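PDB 3AFO: NADH kinase POS5 from Saccharomyces cerevisiae, which phosphorylates NADH and NAD(+) with ATP, preferring NADH about twofold, and is a key source of cellular NADPH. Local coordinates for residues A[32-37]-A[172-177]; A[54-59]-A[83-88]; A[140-145]-A[352-357]. One frame throughout, in Å; residues are numbered along the deposited sequence. Where two conformers were deposited one is given.

Interaction 1 (A[32-37]-A[172-177]); sequences LQSLIW and RAKCLH
Gln33 and Cys175 face each other as an antiparallel hydrogen-bonded pair, and their four backbone polar atoms satisfy one another. Gln33 N gives a nearly straight bond to Cys175 O (2.8 Å, 172° at the hydrogen). In return Cys175 N donates to Gln33 O at 2.7 Å, and Lys174 CA adds a CA-H...O contact to the same oxygen. Two residues on, Leu35 N reaches Ala173 O at 3.0 Å. Past this point the direct pairing stops and a water takes over, donating to Leu35 O and accepting from Ala173 N. A second water does similar work at the other end: it donates to Gln33 OE1 (2.7 Å) and accepts from His177 N. The glutamine chain, bent at chi2 (67°), brings OE1 back to this water and to His177 CB, while its NE2 is taken by Ser26 OG.

The side chains fill in around this backbone. Leu32 lays CD2 against Leu176 CB (3.9 Å) and crosses Lys174 at about a right angle; the lysine runs on, extended, to a salt bridge with Glu361. Ser34 OG lies 4.0 Å from Lys174 CE, a plain van der Waals contact. On the face of Gln33 and Cys175, the thiol SG sits 4.1 Å from Leu35 CB. Backbone bonds carry the sheet on past both segments, Ser34 pairing with Val25 and Ile36 with Asp23 on one side, Leu176 with Cys356 of strand 354-357 on the other. The whole is a short, strongly twisted antiparallel pairing, completed by water at both ends, in which 33-36 sits between 23-25 and 174-186 as an inner strand of the antiparallel beta-sheet.

Interaction 2 (A[54-59]-A[83-88]); sequences STREAM and EEISQD
Arg56 NE makes the shortest polar bond here, 2.6 Å to Asp88 OD2, and NH2 of the same guanidinium donates to Asp88 OD1 at 2.7 Å. This is a side-on, two-nitrogen grip: each carboxylate oxygen receives one N-H on its syn lone pair, and the two flat groups are nearly coplanar, 19° apart. OD1 lies in the guanidinium plane, whereas OD2 is tilted slightly from it. The arginine gets there by staying extended from CG to NE, with CG anti to the backbone N (chi1 -178°), carrying the guanidinium across from helix 53-69 to Asp88.

Glu84 meets the arginine quite differently. Its carboxylate plane stands 77° from the guanidinium, and OE2 takes only a weak bond from Arg56 NH1, at 3.4 Å; the other oxygen, OE1, has its salt bridge with Lys48. The backbone carbonyl Glu84 O lies over one face of the guanidinium, toward its rim.

Beside the charges the contact is apolar. Ile85 CG2 touches Arg56 CG at 4.0 Å as the two side chains run antiparallel alongside one another, and Ile85 CD1 rests on Met59 SD at 3.8 Å. Met59 also packs on Ile46 of strand 43-48, and Ile85 on Ile63, farther along helix 53-69.

Two bonds to one carboxylate fix the rotation of the guanidinium, leaving Glu84 as a looser, shared partner. With Lys48 as a fourth member, positive and negative groups are matched two to two, which probably keeps all of them ionised.

Interaction 3 (A[140-145]-A[352-357]); sequences PPVLAF and SGIYCV
A junction between two beta-sheets is made here: strand 142-146 belongs to the parallel sheet of the N-terminal domain, strand 354-357 to the large antiparallel sheet, and a single backbone bridge, Val142 with Cys356, joins them. The short strand segments diverge by 46°, consistent with only a single bridge. Two bonds make it. Val142 N donates to Tyr355 O at 2.8 Å, and Val357 N returns a bond to Val142 O at 3.0 Å. The same carbonyl oxygen of Tyr355 also has a CA-H...O contact from Pro141 CA, at 3.4 Å.

As the backbones part, water fills in. One water accepts from Tyr355 N and makes a weak bond to Pro140 O.

Two separate aliphatic pairs flank the bridge. With Val142 CG1 anti to the backbone N (chi1 -177°), CG2 is the branch left beside that N, and it reaches both Tyr355 O and Ile354 CG2, the latter at 3.9 Å. Leu143 turns its CD1 against Val357 CB, 4.0 Å away, and Phe156 packs on both Leu143 and Val357. Strand 117-122 holds the other edge of 142-146, for instance through Leu118 and Thr120. At the far end a second water accepts from Ala144 N and donates to both Val142 O (2.9 Å) and Val357 O (2.7 Å).

In the fold
Interactions 1 and 3 lie side by side, centres 9 Å apart, and share the antiparallel sheet: strands 174-186 and 354-357 are neighbours in it. Interaction 1 is partly buried and extends this sheet toward 23-25; interaction 3 is buried nearer the middle of the chain and ties the sheet to the parallel one. Both rely on backbone bonds patched by water. Interaction 2, its centre 29 Å from that of interaction 1 and 23 Å from that of interaction 3, instead joins two helices flanking the parallel sheet, using side-chain charges beside an apolar patch, as suits its more peripheral place.

Interaction 1 (A[32-37]-A[172-177])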
ATOM      1  N   LEU A  32     -28.536  14.937  -4.538  1.00 33.66           N
ATOM      2  CA  LEU A  32     -29.048  14.432  -5.802  1.00 33.02           C
ATOM      3  C   LEU A  32     -29.841  15.553  -6.479  1.00 32.78           C
ATOM      4  O   LEU A  32     -30.305  16.479  -5.815  1.00 32.76           O
ATOM      5  CB  LEU A  32     -29.930  13.198  -5.575  1.00 32.56           C
ATOM      6  CG  LEU A  32     -29.256  11.952  -4.981  1.00 32.22           C
ATOM      7  CD1 LEU A  32     -30.292  10.903  -4.618  1.00 31.10           C
ATOM      8  CD2 LEU A  32     -28.219  11.382  -5.952  1.00 29.03           C
ATOM      9  N   GLN A  33     -29.980  15.478  -7.793  1.00 32.50           N
ATOM     10  CA  GLN A  33     -30.788  16.445  -8.526  1.00 32.89           C
ATOM     11  C   GLN A  33     -32.078  15.795  -9.019  1.00 32.78           C
ATOM     12  O   GLN A  33     -32.055  14.694  -9.565  1.00 32.67           O
ATOM     13  CB  GLN A  33     -30.002  17.012  -9.713  1.00 32.84           C
ATOM     14  CG  GLN A  33     -28.989  18.089  -9.351  1.00 34.77           C
ATOM     15  CD  GLN A  33     -27.840  17.565  -8.515  1.00 35.56           C
ATOM     16  OE1 GLN A  33     -27.195  16.579  -8.872  1.00 36.45           O
ATOM     17  NE2 GLN A  33     -27.589  18.216  -7.388  1.00 35.46           N
ATOM     18  N   SER A  34     -33.196  16.479  -8.814  1.00 32.71           N
ATOM     19  CA  SER A  34     -34.487  16.052  -9.346  1.00 32.45           C
ATOM     20  C   SER A  34     -34.504  16.144 -10.867  1.00 32.45           C
ATOM     21  O   SER A  34     -34.143  17.177 -11.435  1.00 32.52           O
ATOM     22  CB  SER A  34     -35.593  16.923  -8.759  1.00 32.62           C
ATOM     23  OG  SER A  34     -35.565  16.832  -7.348  1.00 32.54           O
ATOM     24  N   LEU A  35     -34.900  15.056 -11.521  1.00 32.26           N
ATOM     25  CA  LEU A  35     -35.052  15.040 -12.971  1.00 32.49           C
ATOM     26  C   LEU A  35     -36.500  15.408 -13.344  1.00 32.81           C
ATOM     27  O   LEU A  35     -37.422  14.617 -13.161  1.00 32.59           O
ATOM     28  CB  LEU A  35     -34.662  13.666 -13.536  1.00 32.41           C
ATOM     29  CG  LEU A  35     -34.880  13.342 -15.025  1.00 32.74           C
ATOM     30  CD1 LEU A  35     -34.139  14.289 -15.928  1.00 33.36           C
ATOM     31  CD2 LEU A  35     -34.471  11.917 -15.336  1.00 32.65           C
ATOM     32  N   ILE A  36     -36.687  16.623 -13.842  1.00 33.39           N
ATOM     33  CA  ILE A  36     -38.021  17.114 -14.191  1.00 34.17           C
ATOM     34  C   ILE A  36     -38.030  17.460 -15.673  1.00 34.47           C
ATOM     35  O   ILE A  36     -37.254  18.301 -16.136  1.00 34.98           O
ATOM     36  CB  ILE A  36     -38.467  18.307 -13.281  1.00 34.55           C
ATOM     37  CG1 ILE A  36     -38.496  17.860 -11.813  1.00 34.40           C
ATOM     38  CG2 ILE A  36     -39.867  18.825 -13.681  1.00 34.09           C
ATOM     39  CD1 ILE A  36     -38.505  18.980 -10.798  1.00 37.60           C
ATOM     40  N   TRP A  37     -38.887  16.767 -16.413  1.00 34.71           N
ATOM     41  CA  TRP A  37     -38.977  16.932 -17.851  1.00 35.45           C
ATOM     42  C   TRP A  37     -39.726  18.221 -18.191  1.00 36.43           C
ATOM     43  O   TRP A  37     -40.884  18.387 -17.804  1.00 36.57           O
ATOM     44  CB  TRP A  37     -39.667  15.713 -18.475  1.00 35.25           C
ATOM     45  CG  TRP A  37     -38.936  14.419 -18.196  1.00 33.93           C
ATOM     46  CD1 TRP A  37     -39.269  13.463 -17.277  1.00 33.13           C
ATOM     47  CD2 TRP A  37     -37.739  13.961 -18.834  1.00 32.82           C
ATOM     48  NE1 TRP A  37     -38.352  12.434 -17.303  1.00 32.18           N
ATOM     49  CE2 TRP A  37     -37.406  12.713 -18.255  1.00 32.44           C
ATOM     50  CE3 TRP A  37     -36.919  14.480 -19.845  1.00 31.78           C
ATOM     51  CZ2 TRP A  37     -36.287  11.982 -18.653  1.00 31.98           C
ATOM     52  CZ3 TRP A  37     -35.809  13.752 -20.239  1.00 31.62           C
ATOM     53  CH2 TRP A  37     -35.502  12.517 -19.645  1.00 31.46           C
ATOM     54  N   ARG A 172     -40.438  12.131 -11.142  1.00 29.56           N
ATOM     55  CA  ARG A 172     -40.228  11.882  -9.701  1.00 29.61           C
ATOM     56  C   ARG A 172     -38.867  11.242  -9.341  1.00 29.05           C
ATOM     57  O   ARG A 172     -38.612  10.925  -8.176  1.00 28.72           O
ATOM     58  CB  ARG A 172     -41.361  11.034  -9.118  1.00 29.72           C
ATOM     59  CG  ARG A 172     -42.758  11.671  -9.243  1.00 30.86           C
ATOM     60  CD  ARG A 172     -43.771  10.895  -8.422  1.00 33.31           C
ATOM     61  NE  ARG A 172     -44.008   9.558  -8.966  1.00 34.84           N
ATOM     62  CZ  ARG A 172     -44.975   9.267  -9.834  1.00 36.68           C
ATOM     63  NH1 ARG A 172     -45.801  10.220 -10.256  1.00 35.98           N
ATOM     64  NH2 ARG A 172     -45.118   8.026 -10.284  1.00 36.16           N
ATOM     65  N   ALA A 173     -38.014  11.041 -10.335  1.00 28.36           N
ATOM     66  CA  ALA A 173     -36.711  10.427 -10.099  1.00 28.19           C
ATOM     67  C   ALA A 173     -35.664  11.473  -9.739  1.00 28.17           C
ATOM     68  O   ALA A 173     -35.827  12.669 -10.031  1.00 27.48           O
ATOM     69  CB  ALA A 173     -36.263   9.639 -11.320  1.00 28.20           C
ATOM     70  N   LYS A 174     -34.584  11.006  -9.114  1.00 27.91           N
ATOM     71  CA  LYS A 174     -33.434  11.851  -8.802  1.00 28.05           C
ATOM     72  C   LYS A 174     -32.166  11.256  -9.404  1.00 27.58           C
ATOM     73  O   LYS A 174     -32.070  10.036  -9.583  1.00 27.25           O
ATOM     74  CB  LYS A 174     -33.288  12.021  -7.295  1.00 28.20           C
ATOM     75  CG  LYS A 174     -34.298  12.994  -6.704  1.00 30.60           C
ATOM     76  CD  LYS A 174     -34.131  13.113  -5.208  1.00 33.84           C
ATOM     77  CE  LYS A 174     -35.209  13.980  -4.604  1.00 35.50           C
ATOM     78  NZ  LYS A 174     -35.013  14.028  -3.130  1.00 38.15           N
ATOM     79  N   CYS A 175     -31.209  12.127  -9.718  1.00 26.97           N
ATOM     80  CA  CYS A 175     -29.979  11.740 -10.398  1.00 26.23           C
ATOM     81  C   CYS A 175     -28.747  12.204  -9.625  1.00 25.86           C
ATOM     82  O   CYS A 175     -28.763  13.267  -8.996  1.00 25.15           O
ATOM     83  CB  CYS A 175     -29.923  12.374 -11.785  1.00 26.63           C
ATOM     84  SG  CYS A 175     -31.100  11.705 -12.979  1.00 26.92           S
ATOM     85  N   LEU A 176     -27.698  11.390  -9.697  1.00 24.74           N
ATOM     86  CA  LEU A 176     -26.364  11.766  -9.275  1.00 25.09           C
ATOM     87  C   LEU A 176     -25.608  12.328 -10.471  1.00 24.80           C
ATOM     88  O   LEU A 176     -25.582  11.725 -11.564  1.00 24.07           O
ATOM     89  CB  LEU A 176     -25.617  10.538  -8.729  1.00 25.29           C
ATOM     90  CG  LEU A 176     -24.110  10.662  -8.469  1.00 26.41           C
ATOM     91  CD1 LEU A 176     -23.846  11.313  -7.100  1.00 26.26           C
ATOM     92  CD2 LEU A 176     -23.463   9.290  -8.568  1.00 26.52           C
ATOM     93  N   HIS A 177     -24.990  13.484 -10.258  1.00 24.41           N
ATOM     94  CA  HIS A 177     -24.130  14.088 -11.259  1.00 24.83           C
ATOM     95  C   HIS A 177     -22.726  13.489 -11.212  1.00 24.37           C
ATOM     96  O   HIS A 177     -22.114  13.399 -10.143  1.00 24.86           O
ATOM     97  CB  HIS A 177     -24.073  15.606 -11.079  1.00 25.01           C
ATOM     98  CG  HIS A 177     -23.193  16.283 -12.071  1.00 28.22           C
ATOM     99  ND1 HIS A 177     -23.589  16.523 -13.368  1.00 31.41           N
ATOM    100  CD2 HIS A 177     -21.923  16.741 -11.972  1.00 30.77           C
ATOM    101  CE1 HIS A 177     -22.608  17.120 -14.020  1.00 31.82           C
ATOM    102  NE2 HIS A 177     -21.583  17.256 -13.199  1.00 31.88           N
TER
HETATM  103  O   HOH W   1     -25.403  14.893  -7.719  1.00 22.90           O
HETATM  104  O   HOH W   2     -37.796  11.826 -13.198  1.00 23.50           O

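Interaction 2 (A[54-59]-A[83-88])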
ATOM      1  N   SER A  54     -29.538 -12.755 -21.889  1.00 30.24           N
ATOM      2  CA  SER A  54     -30.312 -12.025 -20.895  1.00 29.39           C
ATOM      3  C   SER A  54     -30.594 -10.559 -21.305  1.00 28.71           C
ATOM      4  O   SER A  54     -31.682 -10.051 -21.053  1.00 28.37           O
ATOM      5  CB  SER A  54     -29.624 -12.077 -19.519  1.00 29.49           C
ATOM      6  OG  SER A  54     -28.478 -11.240 -19.479  1.00 29.46           O
ATOM      7  N   THR A  55     -29.625  -9.886 -21.928  1.00 27.86           N
ATOM      8  CA  THR A  55     -29.820  -8.462 -22.273  1.00 27.30           C
ATOM      9  C   THR A  55     -30.642  -8.266 -23.557  1.00 27.08           C
ATOM     10  O   THR A  55     -31.356  -7.274 -23.685  1.00 26.73           O
ATOM     11  CB  THR A  55     -28.502  -7.647 -22.344  1.00 26.78           C
ATOM     12  OG1 THR A  55     -27.768  -7.991 -23.523  1.00 25.45           O
ATOM     13  CG2 THR A  55     -27.634  -7.875 -21.097  1.00 27.16           C
ATOM     14  N   ARG A  56     -30.531  -9.202 -24.496  1.00 26.74           N
ATOM     15  CA  ARG A  56     -31.398  -9.211 -25.673  1.00 26.84           C
ATOM     16  C   ARG A  56     -32.846  -9.489 -25.246  1.00 27.18           C
ATOM     17  O   ARG A  56     -33.777  -8.805 -25.685  1.00 26.76           O
ATOM     18  CB  ARG A  56     -30.895 -10.227 -26.700  1.00 27.07           C
ATOM     19  CG  ARG A  56     -31.703 -10.295 -28.001  1.00 27.42           C
ATOM     20  CD  ARG A  56     -31.010 -11.213 -29.028  1.00 29.43           C
ATOM     21  NE  ARG A  56     -31.957 -11.825 -29.966  1.00 29.99           N
ATOM     22  CZ  ARG A  56     -31.615 -12.457 -31.091  1.00 32.32           C
ATOM     23  NH1 ARG A  56     -30.337 -12.566 -31.450  1.00 31.62           N
ATOM     24  NH2 ARG A  56     -32.560 -12.980 -31.871  1.00 33.15           N
ATOM     25  N   GLU A  57     -33.025 -10.459 -24.354  1.00 27.10           N
ATOM     26  CA  GLU A  57     -34.337 -10.765 -23.793  1.00 27.25           C
ATOM     27  C   GLU A  57     -34.922  -9.587 -23.032  1.00 26.95           C
ATOM     28  O   GLU A  57     -36.109  -9.279 -23.177  1.00 26.48           O
ATOM     29  CB  GLU A  57     -34.259 -11.993 -22.884  1.00 27.73           C
ATOM     30  CG  GLU A  57     -34.170 -13.319 -23.659  1.00 31.23           C
ATOM     31  CD  GLU A  57     -33.713 -14.485 -22.793  1.00 35.38           C
ATOM     32  OE1 GLU A  57     -33.982 -14.475 -21.570  1.00 37.68           O
ATOM     33  OE2 GLU A  57     -33.076 -15.414 -23.343  1.00 38.35           O
ATOM     34  N   ALA A  58     -34.086  -8.937 -22.222  1.00 26.19           N
ATOM     35  CA  ALA A  58     -34.503  -7.770 -21.443  1.00 26.14           C
ATOM     36  C   ALA A  58     -34.885  -6.599 -22.344  1.00 26.04           C
ATOM     37  O   ALA A  58     -35.859  -5.898 -22.062  1.00 26.21           O
ATOM     38  CB  ALA A  58     -33.408  -7.350 -20.470  1.00 25.83           C
ATOM     39  N   MET A  59     -34.125  -6.393 -23.420  1.00 25.73           N
ATOM     40  CA  MET A  59     -34.416  -5.310 -24.362  1.00 26.07           C
ATOM     41  C   MET A  59     -35.802  -5.489 -25.000  1.00 26.21           C
ATOM     42  O   MET A  59     -36.607  -4.558 -25.030  1.00 26.18           O
ATOM     43  CB  MET A  59     -33.344  -5.228 -25.441  1.00 26.04           C
ATOM     44  CG  MET A  59     -33.574  -4.109 -26.445  1.00 25.92           C
ATOM     45  SD  MET A  59     -32.284  -4.038 -27.676  1.00 27.70           S
ATOM     46  CE  MET A  59     -31.226  -2.826 -26.876  1.00 26.19           C
ATOM     47  N   GLU A  83     -31.996  -4.855 -36.416  1.00 34.02           N
ATOM     48  CA  GLU A  83     -32.022  -6.054 -37.250  1.00 35.39           C
ATOM     49  C   GLU A  83     -31.960  -7.329 -36.412  1.00 35.37           C
ATOM     50  O   GLU A  83     -32.692  -8.287 -36.673  1.00 35.47           O
ATOM     51  CB  GLU A  83     -30.867  -6.032 -38.252  1.00 35.78           C
ATOM     52  CG  GLU A  83     -31.193  -5.371 -39.597  1.00 38.65           C
ATOM     53  CD  GLU A  83     -30.090  -5.591 -40.639  1.00 42.46           C
ATOM     54  OE1 GLU A  83     -28.903  -5.416 -40.297  1.00 43.79           O
ATOM     55  OE2 GLU A  83     -30.404  -5.951 -41.797  1.00 44.89           O
ATOM     56  N   GLU A  84     -31.088  -7.330 -35.402  1.00 35.15           N
ATOM     57  CA  GLU A  84     -30.919  -8.481 -34.522  1.00 34.85           C
ATOM     58  C   GLU A  84     -32.217  -8.854 -33.807  1.00 34.19           C
ATOM     59  O   GLU A  84     -32.602 -10.018 -33.797  1.00 34.34           O
ATOM     60  CB  GLU A  84     -29.818  -8.219 -33.487  1.00 35.28           C
ATOM     61  CG  GLU A  84     -29.503  -9.414 -32.596  1.00 36.45           C
ATOM     62  CD  GLU A  84     -28.655  -9.052 -31.389  1.00 39.51           C
ATOM     63  OE1 GLU A  84     -28.457  -7.843 -31.132  1.00 39.84           O
ATOM     64  OE2 GLU A  84     -28.194  -9.979 -30.690  1.00 40.04           O
ATOM     65  N   ILE A  85     -32.886  -7.868 -33.216  1.00 33.23           N
ATOM     66  CA  ILE A  85     -34.038  -8.136 -32.357  1.00 32.67           C
ATOM     67  C   ILE A  85     -35.388  -8.167 -33.083  1.00 32.40           C
ATOM     68  O   ILE A  85     -36.393  -8.551 -32.483  1.00 32.34           O
ATOM     69  CB  ILE A  85     -34.104  -7.169 -31.142  1.00 32.40           C
ATOM     70  CG1 ILE A  85     -34.416  -5.731 -31.598  1.00 32.89           C
ATOM     71  CG2 ILE A  85     -32.803  -7.244 -30.323  1.00 33.37           C
ATOM     72  CD1 ILE A  85     -34.754  -4.777 -30.482  1.00 33.06           C
ATOM     73  N   SER A  86     -35.415  -7.759 -34.354  1.00 32.30           N
ATOM     74  CA  SER A  86     -36.676  -7.679 -35.107  1.00 32.22           C
ATOM     75  C   SER A  86     -37.438  -9.017 -35.135  1.00 32.00           C
ATOM     76  O   SER A  86     -38.663  -9.038 -34.959  1.00 31.77           O
ATOM     77  CB  SER A  86     -36.484  -7.089 -36.513  1.00 31.80           C
ATOM     78  OG  SER A  86     -35.490  -7.774 -37.247  1.00 32.75           O
ATOM     79  N   GLN A  87     -36.725 -10.126 -35.347  0.50 31.89           N
ATOM     80  CA  GLN A  87     -37.364 -11.455 -35.319  0.50 31.81           C
ATOM     81  C   GLN A  87     -37.869 -11.872 -33.931  0.50 31.46           C
ATOM     82  O   GLN A  87     -38.635 -12.831 -33.826  0.50 31.47           O
ATOM     83  CB  GLN A  87     -36.462 -12.559 -35.900  0.50 32.14           C
ATOM     84  CG  GLN A  87     -36.168 -12.434 -37.391  0.50 32.86           C
ATOM     85  CD  GLN A  87     -36.365 -13.735 -38.174  0.50 34.36           C
ATOM     86  OE1 GLN A  87     -36.108 -14.832 -37.671  0.50 34.02           O
ATOM     87  NE2 GLN A  87     -36.823 -13.607 -39.423  0.50 33.57           N
ATOM     88  N   ASP A  88     -37.452 -11.164 -32.878  1.00 31.10           N
ATOM     89  CA  ASP A  88     -37.823 -11.553 -31.497  1.00 30.52           C
ATOM     90  C   ASP A  88     -39.223 -11.134 -31.036  1.00 29.87           C
ATOM     91  O   ASP A  88     -39.715 -11.630 -30.014  1.00 28.99           O
ATOM     92  CB  ASP A  88     -36.800 -11.048 -30.459  1.00 30.68           C
ATOM     93  CG  ASP A  88     -35.410 -11.616 -30.655  1.00 31.77           C
ATOM     94  OD1 ASP A  88     -35.216 -12.476 -31.548  1.00 32.06           O
ATOM     95  OD2 ASP A  88     -34.494 -11.172 -29.917  1.00 31.93           O
TER

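Interaction 3 (A[140-145]-A[352-357])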
ATOM      1  N   PRO A 140     -27.728  12.909 -22.271  1.00 24.92           N
ATOM      2  CA  PRO A 140     -29.051  12.774 -21.672  1.00 24.95           C
ATOM      3  C   PRO A 140     -28.936  12.006 -20.350  1.00 24.74           C
ATOM      4  O   PRO A 140     -27.937  11.317 -20.137  1.00 24.76           O
ATOM      5  CB  PRO A 140     -29.817  11.940 -22.706  1.00 24.89           C
ATOM      6  CG  PRO A 140     -28.762  11.204 -23.464  1.00 24.78           C
ATOM      7  CD  PRO A 140     -27.589  12.123 -23.509  1.00 25.18           C
ATOM      8  N   PRO A 141     -29.953  12.111 -19.473  1.00 24.63           N
ATOM      9  CA  PRO A 141     -30.001  11.322 -18.243  1.00 24.00           C
ATOM     10  C   PRO A 141     -29.832   9.835 -18.543  1.00 23.66           C
ATOM     11  O   PRO A 141     -30.251   9.367 -19.613  1.00 23.29           O
ATOM     12  CB  PRO A 141     -31.408  11.591 -17.713  1.00 24.67           C
ATOM     13  CG  PRO A 141     -31.810  12.886 -18.331  1.00 24.67           C
ATOM     14  CD  PRO A 141     -31.140  12.971 -19.634  1.00 24.56           C
ATOM     15  N   VAL A 142     -29.214   9.109 -17.613  1.00 22.89           N
ATOM     16  CA  VAL A 142     -28.869   7.696 -17.823  1.00 22.60           C
ATOM     17  C   VAL A 142     -29.595   6.796 -16.829  1.00 22.09           C
ATOM     18  O   VAL A 142     -29.458   6.952 -15.611  1.00 22.07           O
ATOM     19  CB  VAL A 142     -27.336   7.458 -17.712  1.00 23.29           C
ATOM     20  CG1 VAL A 142     -26.986   5.989 -18.002  1.00 22.39           C
ATOM     21  CG2 VAL A 142     -26.574   8.381 -18.660  1.00 22.65           C
ATOM     22  N   LEU A 143     -30.372   5.858 -17.361  1.00 21.76           N
ATOM     23  CA  LEU A 143     -31.116   4.896 -16.556  1.00 21.59           C
ATOM     24  C   LEU A 143     -30.486   3.534 -16.772  1.00 21.40           C
ATOM     25  O   LEU A 143     -30.533   2.991 -17.874  1.00 20.32           O
ATOM     26  CB  LEU A 143     -32.605   4.854 -16.962  1.00 21.50           C
ATOM     27  CG  LEU A 143     -33.498   3.874 -16.179  1.00 21.90           C
ATOM     28  CD1 LEU A 143     -33.363   4.062 -14.677  1.00 21.60           C
ATOM     29  CD2 LEU A 143     -34.985   3.934 -16.612  1.00 20.76           C
ATOM     30  N   ALA A 144     -29.893   2.996 -15.707  1.00 21.14           N
ATOM     31  CA  ALA A 144     -29.007   1.857 -15.844  1.00 21.73           C
ATOM     32  C   ALA A 144     -29.550   0.626 -15.111  1.00 22.09           C
ATOM     33  O   ALA A 144     -29.753   0.652 -13.892  1.00 21.89           O
ATOM     34  CB  ALA A 144     -27.603   2.225 -15.349  1.00 21.68           C
ATOM     35  N   PHE A 145     -29.795  -0.441 -15.867  1.00 23.13           N
ATOM     36  CA  PHE A 145     -30.268  -1.706 -15.297  1.00 24.33           C
ATOM     37  C   PHE A 145     -29.206  -2.784 -15.390  1.00 25.38           C
ATOM     38  O   PHE A 145     -28.650  -3.023 -16.458  1.00 25.63           O
ATOM     39  CB  PHE A 145     -31.521  -2.206 -16.025  1.00 24.21           C
ATOM     40  CG  PHE A 145     -32.729  -1.331 -15.835  1.00 23.98           C
ATOM     41  CD1 PHE A 145     -33.444  -1.359 -14.647  1.00 24.11           C
ATOM     42  CD2 PHE A 145     -33.172  -0.509 -16.871  1.00 23.62           C
ATOM     43  CE1 PHE A 145     -34.580  -0.558 -14.478  1.00 24.73           C
ATOM     44  CE2 PHE A 145     -34.300   0.284 -16.714  1.00 23.68           C
ATOM     45  CZ  PHE A 145     -35.003   0.264 -15.516  1.00 23.14           C
ATOM     46  N   SER A 352     -23.210  20.170 -18.755  1.00 35.97           N
ATOM     47  CA  SER A 352     -22.000  19.352 -18.614  1.00 34.17           C
ATOM     48  C   SER A 352     -22.221  18.121 -17.729  1.00 32.54           C
ATOM     49  O   SER A 352     -23.193  18.050 -16.982  1.00 32.11           O
ATOM     50  CB  SER A 352     -20.849  20.194 -18.048  1.00 34.10           C
ATOM     51  OG  SER A 352     -21.174  20.694 -16.766  1.00 34.41           O
ATOM     52  N   GLY A 353     -21.307  17.161 -17.822  1.00 31.09           N
ATOM     53  CA  GLY A 353     -21.333  15.982 -16.963  1.00 29.47           C
ATOM     54  C   GLY A 353     -22.372  14.950 -17.365  1.00 28.57           C
ATOM     55  O   GLY A 353     -22.975  15.036 -18.443  1.00 27.33           O
ATOM     56  N   ILE A 354     -22.569  13.976 -16.481  1.00 27.11           N
ATOM     57  CA  ILE A 354     -23.445  12.843 -16.727  1.00 26.53           C
ATOM     58  C   ILE A 354     -24.372  12.701 -15.537  1.00 26.43           C
ATOM     59  O   ILE A 354     -23.909  12.632 -14.401  1.00 26.53           O
ATOM     60  CB  ILE A 354     -22.630  11.537 -16.865  1.00 26.46           C
ATOM     61  CG1 ILE A 354     -21.638  11.644 -18.023  1.00 26.55           C
ATOM     62  CG2 ILE A 354     -23.546  10.331 -17.044  1.00 25.87           C
ATOM     63  CD1 ILE A 354     -20.409  10.778 -17.846  1.00 26.89           C
ATOM     64  N   TYR A 355     -25.676  12.638 -15.792  1.00 25.83           N
ATOM     65  CA  TYR A 355     -26.647  12.457 -14.725  1.00 25.51           C
ATOM     66  C   TYR A 355     -27.208  11.046 -14.740  1.00 25.03           C
ATOM     67  O   TYR A 355     -27.874  10.636 -15.703  1.00 24.67           O
ATOM     68  CB  TYR A 355     -27.770  13.486 -14.813  1.00 25.83           C
ATOM     69  CG  TYR A 355     -27.328  14.911 -14.564  1.00 28.23           C
ATOM     70  CD1 TYR A 355     -27.541  15.520 -13.326  1.00 30.17           C
ATOM     71  CD2 TYR A 355     -26.697  15.649 -15.565  1.00 29.93           C
ATOM     72  CE1 TYR A 355     -27.143  16.830 -13.097  1.00 33.10           C
ATOM     73  CE2 TYR A 355     -26.292  16.953 -15.341  1.00 33.17           C
ATOM     74  CZ  TYR A 355     -26.520  17.539 -14.108  1.00 33.75           C
ATOM     75  OH  TYR A 355     -26.115  18.835 -13.886  1.00 36.91           O
ATOM     76  N   CYS A 356     -26.936  10.312 -13.666  1.00 23.92           N
ATOM     77  CA  CYS A 356     -27.356   8.929 -13.554  1.00 23.53           C
ATOM     78  C   CYS A 356     -28.479   8.843 -12.543  1.00 23.42           C
ATOM     79  O   CYS A 356     -28.312   9.248 -11.392  1.00 22.87           O
ATOM     80  CB  CYS A 356     -26.180   8.041 -13.121  1.00 23.58           C
ATOM     81  SG  CYS A 356     -24.781   8.105 -14.241  1.00 24.51           S
ATOM     82  N   VAL A 357     -29.631   8.350 -12.990  1.00 23.12           N
ATOM     83  CA  VAL A 357     -30.750   8.042 -12.102  1.00 23.29           C
ATOM     84  C   VAL A 357     -30.250   7.182 -10.943  1.00 23.55           C
ATOM     85  O   VAL A 357     -29.611   6.149 -11.162  1.00 22.96           O
ATOM     86  CB  VAL A 357     -31.875   7.294 -12.856  1.00 22.96           C
ATOM     87  CG1 VAL A 357     -33.060   6.989 -11.931  1.00 23.32           C
ATOM     88  CG2 VAL A 357     -32.340   8.116 -14.049  1.00 23.39           C
TER
HETATM   89  O   HOH W   3     -26.629  12.854 -18.407  1.00 23.16           O
HETATM   90  O   HOH W   4     -29.100   4.942 -13.555  1.00 25.55           O